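Local atomic coordinates of 5-carboxyvanillate decarboxylase (Sphingomonas paucimobilis, PDB entry 4L6D), a protein that probably catalyses the decarboxylation of 5-carboxyvanillate to vanillate at a manganese site in an amidohydrolase-fold barrel. Residues 129-133 with 134-138; 326-329 with 330-334; 159-162 with 163-166; 79-82 with 83-86. One frame throughout, in Å; residues are numbered along the deposited sequence.

Interaction 1: 129-133 with 134-138; sequences IERVA and TQLRL
Val132 and Leu138 form the tight half of this contact, where helix 122-134 runs out and the chain turns toward strand 140-144. With Val132 CG1 swung anti to the backbone N (chi1 165°), this methyl rests 3.8 Å from Leu138 CB, and Leu138 N donates to Val132 O at 3.0 Å. That bond reaches six residues along the chain, wider than an ordinary helical turn, and the positive phi of Arg137 allows it. A water here links Ala133 O to Leu138 O. One residue back, Arg131 O is gripped twice, by Gln135 N at 2.9 Å and by Leu136 N at 3.0 Å. Leu136 CD1 lies 3.6 Å above the guanidinium plane of Arg131, off-centre toward its rim, and the guanidinium pairs with Glu128 and Asp98. The solvent side is looser: Glu130 CG comes no closer than 4.1 Å to Thr134 OG1, its carboxylate turning to Arg127. The side chain of Arg137 lies about 4 Å from a bound manganese ion. Val132 and Leu136 lean on Asn97 of helix 86-106, Ala133 touches Ser167 of helix 158-167, and Val132 reaches Leu141 on strand 140-144, wedging the helix end between two helices and a strand.

Interaction 2: 326-329 with 330-334; sequences GNAA and RIFRI
Asn327 meets the Arg330 guanidinium both over a face and at the edge: its backbone O lies 4.2 Å above the centre of the plane, and its OD1 sits in that plane at the rim, taking NH1 at 3.1 Å. The Phe332 ring, two residues after Arg330, has Ile331 CG2 over the centre of one face. Both flat groups sit where helix 317-331, the last helix packed on the amidohydrolase barrel, ends, Arg330 in its last turn and Phe332 just past it; the helix closes with the 6→1 bond of a Schellman-type ending. The NH1 bond is fairly straight (161°), although the amide and guanidinium planes stand 64° apart. A bend at chi3 of Arg330 (76°) brings the group back alongside Asn327, whose ND2 serves Pro289 O and Val292 O; Arg330 NH2 reaches Glu290 O. Replacing Asn327 by a leucine would probably leave NH1 without this acceptor and the carbonyls of Pro289 and Val292 without their shared donor. Ala328 and Phe332 face Met293 of strand 292-293. Arg333 takes positive phi, bringing Ile334 CB to 4.2 Å from Ala329 CB, while Ile334 N donates to Ala329 O at 2.9 Å, in the carbonyl plane on a lone pair.

Interaction 3: 159-162 with 163-166; sequences PVFE and AIEA
Ile164 lies one turn along from Val160 on helix 158-167, the helix of a beta-alpha-beta crossover that joins strands 140-144 and 171-174 of the barrel. Its side chain can be followed outward atom by atom. CB stands 3.7 Å from Val160 O, beside the backbone bond in which Ile164 N donates to that same oxygen at 2.9 Å. CG1, set anti to its own carbonyl carbon (chi1 -65°), passes still nearer, 3.3 Å from Val160 O. From there the chain runs straight out (chi2 179°), and CD1 meets two neighbours, Val160 CG1 at 3.8 Å and Phe161 CD1 at 4.2 Å, the ring meeting it obliquely. Val160 and Ile164 point the same way and lie side by side, making a greasy strip along the helix. This strip faces inward: both residues pack on Ile129 of helix 122-134, and Ile164 joins Phe161 against Leu171 of strand 171-174. Phe161 also meets the ring of Tyr152 at a steep angle. The other flank of the helix is polar. Glu162 extends its chain toward solvent, and Glu165, also extended, sends OE2 to the backbone N of Arg220. Its other oxygen is held through a water: that water donates to Glu165 OE1 at 2.7 Å and to Glu162 O at 2.9 Å, the latter already accepting from Ala166 N at 3.0 Å.

Interaction 4: 79-82 with 83-86; sequences PGVQ and MFDA
Gly80 O and Met83 N are joined by a water that grips both: it donates to Gly80 O at 2.8 Å and accepts from Met83 N at 3.0 Å. The same water lies 3.3 Å above one face of the Phe84 ring, displaced toward the rim. Two turns overlap here, a type II' turn from Pro79, which follows a cis peptide bond, to Gln82, and a type I turn from Val81 to Phe84. The second is closed by a weak bond of 3.5 Å from Phe84 N to Val81 O, an oxygen that also accepts from Gln120 NE2. Phe84 brings its ring back against Val81 (chi1 -52°), CD2 being 3.4 Å from Val81 O and 4.0 Å from Val81 CB. With a serine in place of Phe84, Val81 and the bridging water would probably lose their aromatic cover, opening a gap toward Leu20 and Leu92. Met83 SD touches Pro79 CG at 3.6 Å, the side chains crossing at a slant. The loop follows strand 71-76: Asp85 N-caps helix 86-106, whose Leu92 meets Val81 and Phe84, while Phe84 also packs on helix 14-23, Met83 on helix 33-40, and Gln82 bonds to Asn144 N at the end of strand 140-144.

In the fold
Interactions 1, 2 and 3 are partly buried, each with exposed residues, while interaction 4 is buried. Interactions 1 and 3 hold neighbouring barrel helices and touch directly, Ile129 CD1 packing 3.7 Å from Ile164 CG1; both have a greasy inner flank and a polar outer one. Interactions 1 and 2 both mark helix endings, their centres about 17 Å apart: interaction 2 ends in a 6→1 bond, with an Asn-Arg pair on the preceding turn, whereas interaction 1 closes over a longer span. Interaction 4 differs most, a loop relying on two turns, a water and apolar contacts. It stands across the chain's centre from interaction 2, and its Pro79 side chain lies about 6 Å from a bound vanillate.

Interaction 1: 129-133 with 134-138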
loop_
_atom_site.group_PDB
_atom_site.type_symbol
_atom_site.label_atom_id
_atom_site.label_comp_id
_atom_site.label_asym_id
_atom_site.label_seq_id
_atom_site.Cartn_x
_atom_site.Cartn_y
_atom_site.Cartn_z
ATOM N N ILE A 129 -8.170 -6.344 -29.006
ATOM C CA ILE A 129 -8.559 -7.271 -27.946
ATOM C C ILE A 129 -9.407 -8.404 -28.525
ATOM O O ILE A 129 -9.163 -9.573 -28.223
ATOM C CB ILE A 129 -9.270 -6.521 -26.805
ATOM C CG1 ILE A 129 -8.233 -5.714 -26.030
ATOM C CG2 ILE A 129 -10.019 -7.485 -25.877
ATOM C CD1 ILE A 129 -8.800 -4.572 -25.218
ATOM N N GLU A 130 -10.365 -8.064 -29.381
ATOM C CA GLU A 130 -11.181 -9.084 -30.027
ATOM C C GLU A 130 -10.319 -10.009 -30.882
ATOM O O GLU A 130 -10.511 -11.223 -30.865
ATOM C CB GLU A 130 -12.286 -8.450 -30.873
ATOM C CG GLU A 130 -13.082 -9.466 -31.682
ATOM C CD GLU A 130 -14.259 -8.854 -32.409
ATOM O OE1 GLU A 130 -14.867 -9.563 -33.233
ATOM O OE2 GLU A 130 -14.581 -7.672 -32.156
ATOM N N ARG A 131 -9.357 -9.445 -31.611
ATOM C CA ARG A 131 -8.478 -10.263 -32.448
ATOM C C ARG A 131 -7.617 -11.211 -31.603
ATOM O O ARG A 131 -7.426 -12.373 -31.969
ATOM C CB ARG A 131 -7.598 -9.374 -33.344
ATOM C CG ARG A 131 -6.826 -10.135 -34.416
ATOM C CD ARG A 131 -5.939 -9.214 -35.259
ATOM N NE ARG A 131 -4.747 -8.800 -34.527
ATOM C CZ ARG A 131 -3.557 -9.382 -34.639
ATOM N NH1 ARG A 131 -2.537 -8.930 -33.923
ATOM N NH2 ARG A 131 -3.376 -10.401 -35.471
ATOM N N VAL A 132 -7.105 -10.708 -30.483
ATOM C CA VAL A 132 -6.311 -11.516 -29.562
ATOM C C VAL A 132 -7.110 -12.725 -29.075
ATOM O O VAL A 132 -6.603 -13.850 -29.049
ATOM C CB VAL A 132 -5.828 -10.653 -28.362
ATOM C CG1 VAL A 132 -5.319 -11.516 -27.220
ATOM C CG2 VAL A 132 -4.753 -9.667 -28.822
ATOM N N ALA A 133 -8.372 -12.485 -28.733
ATOM C CA ALA A 133 -9.239 -13.523 -28.194
ATOM C C ALA A 133 -9.669 -14.542 -29.242
ATOM O O ALA A 133 -9.589 -15.745 -28.998
ATOM C CB ALA A 133 -10.467 -12.893 -27.529
ATOM N N THR A 134 -10.107 -14.066 -30.406
ATOM C CA THR A 134 -10.786 -14.934 -31.363
ATOM C C THR A 134 -9.930 -15.438 -32.512
ATOM O O THR A 134 -10.210 -16.506 -33.058
ATOM C CB THR A 134 -12.041 -14.259 -31.952
ATOM O OG1 THR A 134 -11.658 -13.154 -32.778
ATOM C CG2 THR A 134 -12.940 -13.766 -30.848
ATOM N N GLN A 135 -8.901 -14.681 -32.887
ATOM C CA GLN A 135 -8.080 -15.061 -34.030
ATOM C C GLN A 135 -6.737 -15.634 -33.581
ATOM O O GLN A 135 -6.350 -16.723 -34.021
ATOM C CB GLN A 135 -7.893 -13.879 -34.985
ATOM C CG GLN A 135 -9.210 -13.257 -35.474
ATOM C CD GLN A 135 -10.178 -14.271 -36.072
ATOM O OE1 GLN A 135 -11.359 -14.298 -35.720
ATOM N NE2 GLN A 135 -9.686 -15.104 -36.980
ATOM N N LEU A 136 -6.035 -14.910 -32.711
ATOM C CA LEU A 136 -4.770 -15.395 -32.160
ATOM C C LEU A 136 -4.999 -16.459 -31.090
ATOM O O LEU A 136 -4.130 -17.289 -30.828
ATOM C CB LEU A 136 -3.962 -14.244 -31.568
ATOM C CG LEU A 136 -3.543 -13.196 -32.598
ATOM C CD1 LEU A 136 -2.712 -12.138 -31.917
ATOM C CD2 LEU A 136 -2.766 -13.847 -33.716
ATOM N N ARG A 137 -6.178 -16.420 -30.477
ATOM C CA ARG A 137 -6.549 -17.371 -29.433
ATOM C C ARG A 137 -5.532 -17.389 -28.288
ATOM O O ARG A 137 -5.217 -18.439 -27.719
ATOM C CB ARG A 137 -6.785 -18.766 -30.024
ATOM C CG ARG A 137 -8.066 -18.859 -30.852
ATOM C CD ARG A 137 -8.065 -20.071 -31.773
ATOM N NE ARG A 137 -7.407 -19.766 -33.044
ATOM C CZ ARG A 137 -8.048 -19.432 -34.162
ATOM N NH1 ARG A 137 -9.374 -19.369 -34.180
ATOM N NH2 ARG A 137 -7.363 -19.162 -35.267
ATOM N N LEU A 138 -5.036 -16.210 -27.939
ATOM C CA LEU A 138 -4.128 -16.089 -26.804
ATOM C C LEU A 138 -4.844 -16.312 -25.473
ATOM O O LEU A 138 -6.076 -16.378 -25.410
ATOM C CB LEU A 138 -3.367 -14.758 -26.835
ATOM C CG LEU A 138 -2.247 -14.741 -27.881
ATOM C CD1 LEU A 138 -1.776 -13.319 -28.108
ATOM C CD2 LEU A 138 -1.097 -15.619 -27.433
HETATM O O HOH W 1 -8.478 -17.151 -26.589
#

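Interaction 2: 326-329 with 330-334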
loop_
_atom_site.group_PDB
_atom_site.type_symbol
_atom_site.label_atom_id
_atom_site.label_comp_id
_atom_site.label_asym_id
_atom_site.label_seq_id
_atom_site.Cartn_x
_atom_site.Cartn_y
_atom_site.Cartn_z
ATOM N N GLY A 326 -3.167 -25.095 -11.319
ATOM C CA GLY A 326 -4.557 -25.392 -11.616
ATOM C C GLY A 326 -5.405 -24.148 -11.836
ATOM O O GLY A 326 -6.210 -24.076 -12.778
ATOM N N ASN A 327 -5.242 -23.173 -10.956
ATOM C CA ASN A 327 -5.976 -21.913 -11.094
ATOM C C ASN A 327 -5.594 -21.177 -12.380
ATOM O O ASN A 327 -6.469 -20.668 -13.097
ATOM C CB ASN A 327 -5.734 -21.012 -9.882
ATOM C CG ASN A 327 -6.306 -21.585 -8.599
ATOM O OD1 ASN A 327 -7.278 -22.342 -8.604
ATOM N ND2 ASN A 327 -5.700 -21.214 -7.481
ATOM N N ALA A 328 -4.295 -21.133 -12.680
ATOM C CA ALA A 328 -3.832 -20.533 -13.929
ATOM C C ALA A 328 -4.431 -21.220 -15.155
ATOM O O ALA A 328 -4.819 -20.556 -16.116
ATOM C CB ALA A 328 -2.313 -20.580 -14.010
ATOM N N ALA A 329 -4.490 -22.548 -15.143
ATOM C CA ALA A 329 -5.036 -23.273 -16.281
ATOM C C ALA A 329 -6.491 -22.877 -16.535
ATOM O O ALA A 329 -6.907 -22.718 -17.682
ATOM C CB ALA A 329 -4.917 -24.765 -16.056
ATOM N N ARG A 330 -7.247 -22.692 -15.458
ATOM C CA ARG A 330 -8.632 -22.248 -15.559
ATOM C C ARG A 330 -8.725 -20.799 -16.033
ATOM O O ARG A 330 -9.385 -20.500 -17.036
ATOM C CB ARG A 330 -9.320 -22.376 -14.202
ATOM C CG ARG A 330 -10.770 -21.932 -14.198
ATOM C CD ARG A 330 -11.358 -21.972 -12.791
ATOM N NE ARG A 330 -10.908 -20.848 -11.968
ATOM C CZ ARG A 330 -10.096 -20.952 -10.918
ATOM N NH1 ARG A 330 -9.647 -22.138 -10.539
ATOM N NH2 ARG A 330 -9.747 -19.867 -10.243
ATOM N N ILE A 331 -8.060 -19.905 -15.311
ATOM C CA ILE A 331 -8.180 -18.470 -15.565
ATOM C C ILE A 331 -7.612 -18.066 -16.920
ATOM O O ILE A 331 -8.153 -17.179 -17.591
ATOM C CB ILE A 331 -7.525 -17.664 -14.426
ATOM C CG1 ILE A 331 -8.353 -17.830 -13.146
ATOM C CG2 ILE A 331 -7.346 -16.181 -14.804
ATOM C CD1 ILE A 331 -7.671 -17.317 -11.898
ATOM N N PHE A 332 -6.534 -18.730 -17.326
ATOM C CA PHE A 332 -5.839 -18.382 -18.568
ATOM C C PHE A 332 -5.969 -19.417 -19.689
ATOM O O PHE A 332 -5.130 -19.466 -20.597
ATOM C CB PHE A 332 -4.373 -18.080 -18.272
ATOM C CG PHE A 332 -4.164 -16.849 -17.432
ATOM C CD1 PHE A 332 -4.517 -15.595 -17.906
ATOM C CD2 PHE A 332 -3.619 -16.950 -16.156
ATOM C CE1 PHE A 332 -4.318 -14.459 -17.125
ATOM C CE2 PHE A 332 -3.415 -15.825 -15.373
ATOM C CZ PHE A 332 -3.759 -14.571 -15.863
ATOM N N ARG A 333 -7.002 -20.251 -19.627
ATOM C CA ARG A 333 -7.379 -21.086 -20.773
ATOM C C ARG A 333 -6.242 -21.999 -21.226
ATOM O O ARG A 333 -5.962 -22.106 -22.421
ATOM C CB ARG A 333 -7.805 -20.205 -21.960
ATOM C CG ARG A 333 -8.964 -19.262 -21.678
ATOM C CD ARG A 333 -9.371 -18.485 -22.937
ATOM N NE ARG A 333 -10.538 -17.641 -22.691
ATOM C CZ ARG A 333 -11.208 -16.987 -23.637
ATOM N NH1 ARG A 333 -10.836 -17.075 -24.909
ATOM N NH2 ARG A 333 -12.259 -16.248 -23.310
ATOM N N ILE A 334 -5.588 -22.657 -20.276
ATOM C CA ILE A 334 -4.496 -23.572 -20.596
ATOM C C ILE A 334 -4.977 -25.002 -20.419
ATOM O O ILE A 334 -5.587 -25.337 -19.405
ATOM C CB ILE A 334 -3.270 -23.331 -19.682
ATOM C CG1 ILE A 334 -2.734 -21.908 -19.873
ATOM C CG2 ILE A 334 -2.188 -24.355 -19.972
ATOM C CD1 ILE A 334 -1.690 -21.508 -18.831
#

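Interaction 3: 159-162 with 163-166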
loop_
_atom_site.group_PDB
_atom_site.type_symbol
_atom_site.label_atom_id
_atom_site.label_comp_id
_atom_site.label_asym_id
_atom_site.label_seq_id
_atom_site.Cartn_x
_atom_site.Cartn_y
_atom_site.Cartn_z
ATOM N N PRO A 159 -14.510 1.766 -23.564
ATOM C CA PRO A 159 -14.524 0.831 -24.701
ATOM C C PRO A 159 -13.520 -0.315 -24.577
ATOM O O PRO A 159 -13.767 -1.399 -25.102
ATOM C CB PRO A 159 -14.165 1.727 -25.893
ATOM C CG PRO A 159 -14.658 3.075 -25.490
ATOM C CD PRO A 159 -14.361 3.165 -24.016
ATOM N N VAL A 160 -12.403 -0.086 -23.897
ATOM C CA VAL A 160 -11.447 -1.158 -23.651
ATOM C C VAL A 160 -12.061 -2.240 -22.772
ATOM O O VAL A 160 -12.031 -3.428 -23.104
ATOM C CB VAL A 160 -10.182 -0.606 -22.966
ATOM C CG1 VAL A 160 -9.316 -1.725 -22.402
ATOM C CG2 VAL A 160 -9.412 0.269 -23.947
ATOM N N PHE A 161 -12.637 -1.820 -21.650
ATOM C CA PHE A 161 -13.173 -2.786 -20.691
ATOM C C PHE A 161 -14.423 -3.486 -21.202
ATOM O O PHE A 161 -14.645 -4.644 -20.888
ATOM C CB PHE A 161 -13.346 -2.150 -19.306
ATOM C CG PHE A 161 -12.040 -1.852 -18.672
ATOM C CD1 PHE A 161 -11.285 -2.872 -18.133
ATOM C CD2 PHE A 161 -11.508 -0.576 -18.735
ATOM C CE1 PHE A 161 -10.036 -2.616 -17.593
ATOM C CE2 PHE A 161 -10.257 -0.311 -18.212
ATOM C CZ PHE A 161 -9.518 -1.330 -17.645
ATOM N N GLU A 162 -15.212 -2.797 -22.016
ATOM C CA GLU A 162 -16.332 -3.439 -22.695
ATOM C C GLU A 162 -15.836 -4.607 -23.548
ATOM O O GLU A 162 -16.374 -5.709 -23.478
ATOM C CB GLU A 162 -17.076 -2.422 -23.559
ATOM C CG GLU A 162 -18.279 -2.996 -24.280
ATOM C CD GLU A 162 -18.920 -1.973 -25.183
ATOM O OE1 GLU A 162 -18.179 -1.304 -25.935
ATOM O OE2 GLU A 162 -20.159 -1.826 -25.134
ATOM N N ALA A 163 -14.777 -4.371 -24.318
ATOM C CA ALA A 163 -14.236 -5.414 -25.181
ATOM C C ALA A 163 -13.584 -6.533 -24.377
ATOM O O ALA A 163 -13.716 -7.702 -24.737
ATOM C CB ALA A 163 -13.247 -4.820 -26.192
ATOM N N ILE A 164 -12.881 -6.187 -23.294
ATOM C CA ILE A 164 -12.257 -7.205 -22.459
ATOM C C ILE A 164 -13.335 -8.093 -21.847
ATOM O O ILE A 164 -13.261 -9.326 -21.938
ATOM C CB ILE A 164 -11.357 -6.601 -21.369
ATOM C CG1 ILE A 164 -10.161 -5.888 -22.007
ATOM C CG2 ILE A 164 -10.892 -7.699 -20.405
ATOM C CD1 ILE A 164 -9.228 -5.249 -20.992
ATOM N N GLU A 165 -14.353 -7.475 -21.246
ATOM C CA GLU A 165 -15.453 -8.255 -20.689
ATOM C C GLU A 165 -16.068 -9.203 -21.713
ATOM O O GLU A 165 -16.266 -10.386 -21.429
ATOM C CB GLU A 165 -16.541 -7.354 -20.115
ATOM C CG GLU A 165 -17.556 -8.145 -19.330
ATOM C CD GLU A 165 -18.760 -7.332 -18.931
ATOM O OE1 GLU A 165 -19.162 -6.433 -19.696
ATOM O OE2 GLU A 165 -19.310 -7.612 -17.846
ATOM N N ALA A 166 -16.359 -8.691 -22.903
ATOM C CA ALA A 166 -17.014 -9.492 -23.928
ATOM C C ALA A 166 -16.120 -10.633 -24.418
ATOM O O ALA A 166 -16.618 -11.685 -24.827
ATOM C CB ALA A 166 -17.430 -8.607 -25.097
HETATM O O HOH W 2 -19.038 -6.268 -22.343
#

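Interaction 4: 79-82 with 83-86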
loop_
_atom_site.group_PDB
_atom_site.type_symbol
_atom_site.label_atom_id
_atom_site.label_comp_id
_atom_site.label_asym_id
_atom_site.label_seq_id
_atom_site.Cartn_x
_atom_site.Cartn_y
_atom_site.Cartn_z
ATOM N N PRO A 79 7.211 -1.172 -19.837
ATOM C CA PRO A 79 5.908 -0.499 -19.906
ATOM C C PRO A 79 5.065 -0.851 -21.130
ATOM O O PRO A 79 4.181 -0.077 -21.507
ATOM C CB PRO A 79 6.312 0.976 -19.969
ATOM C CG PRO A 79 7.571 0.948 -20.792
ATOM C CD PRO A 79 8.291 -0.321 -20.373
ATOM N N GLY A 80 5.307 -2.014 -21.724
ATOM C CA GLY A 80 4.539 -2.435 -22.884
ATOM C C GLY A 80 4.657 -1.436 -24.015
ATOM O O GLY A 80 5.766 -0.990 -24.332
ATOM N N VAL A 81 3.520 -1.090 -24.617
ATOM C CA VAL A 81 3.477 -0.111 -25.698
ATOM C C VAL A 81 2.854 1.201 -25.248
ATOM O O VAL A 81 2.549 2.068 -26.069
ATOM C CB VAL A 81 2.687 -0.634 -26.934
ATOM C CG1 VAL A 81 3.323 -1.916 -27.474
ATOM C CG2 VAL A 81 1.212 -0.851 -26.594
ATOM N N GLN A 82 2.690 1.346 -23.940
ATOM C CA GLN A 82 1.919 2.455 -23.389
ATOM C C GLN A 82 2.619 3.805 -23.368
ATOM O O GLN A 82 1.960 4.827 -23.190
ATOM C CB GLN A 82 1.418 2.097 -21.994
ATOM C CG GLN A 82 0.362 1.007 -22.010
ATOM C CD GLN A 82 0.287 0.300 -20.684
ATOM O OE1 GLN A 82 0.757 -0.833 -20.541
ATOM N NE2 GLN A 82 -0.303 0.969 -19.695
ATOM N N MET A 83 3.937 3.827 -23.554
ATOM C CA MET A 83 4.645 5.110 -23.567
ATOM C C MET A 83 4.627 5.822 -24.921
ATOM O O MET A 83 4.952 7.003 -25.002
ATOM C CB MET A 83 6.094 4.958 -23.109
ATOM C CG MET A 83 6.225 4.394 -21.711
ATOM S SD MET A 83 7.898 4.513 -21.077
ATOM C CE MET A 83 7.976 6.260 -20.671
ATOM N N PHE A 84 4.259 5.101 -25.978
ATOM C CA PHE A 84 4.313 5.632 -27.336
ATOM C C PHE A 84 3.077 6.461 -27.680
ATOM O O PHE A 84 2.066 6.411 -26.979
ATOM C CB PHE A 84 4.453 4.479 -28.341
ATOM C CG PHE A 84 5.586 3.533 -28.034
ATOM C CD1 PHE A 84 6.867 4.008 -27.828
ATOM C CD2 PHE A 84 5.364 2.167 -27.944
ATOM C CE1 PHE A 84 7.906 3.139 -27.541
ATOM C CE2 PHE A 84 6.404 1.294 -27.656
ATOM C CZ PHE A 84 7.678 1.785 -27.455
ATOM N N ASP A 85 3.140 7.213 -28.772
ATOM C CA ASP A 85 1.930 7.868 -29.257
ATOM C C ASP A 85 0.919 6.807 -29.694
ATOM O O ASP A 85 1.262 5.625 -29.816
ATOM C CB ASP A 85 2.231 8.849 -30.390
ATOM C CG ASP A 85 2.888 8.187 -31.584
ATOM O OD1 ASP A 85 2.271 7.291 -32.192
ATOM O OD2 ASP A 85 4.019 8.584 -31.935
ATOM N N ALA A 86 -0.322 7.222 -29.916
ATOM C CA ALA A 86 -1.399 6.268 -30.186
ATOM C C ALA A 86 -1.150 5.368 -31.403
ATOM O O ALA A 86 -1.309 4.152 -31.307
ATOM C CB ALA A 86 -2.729 6.996 -30.323
HETATM O O HOH W 3 5.944 1.820 -24.370
#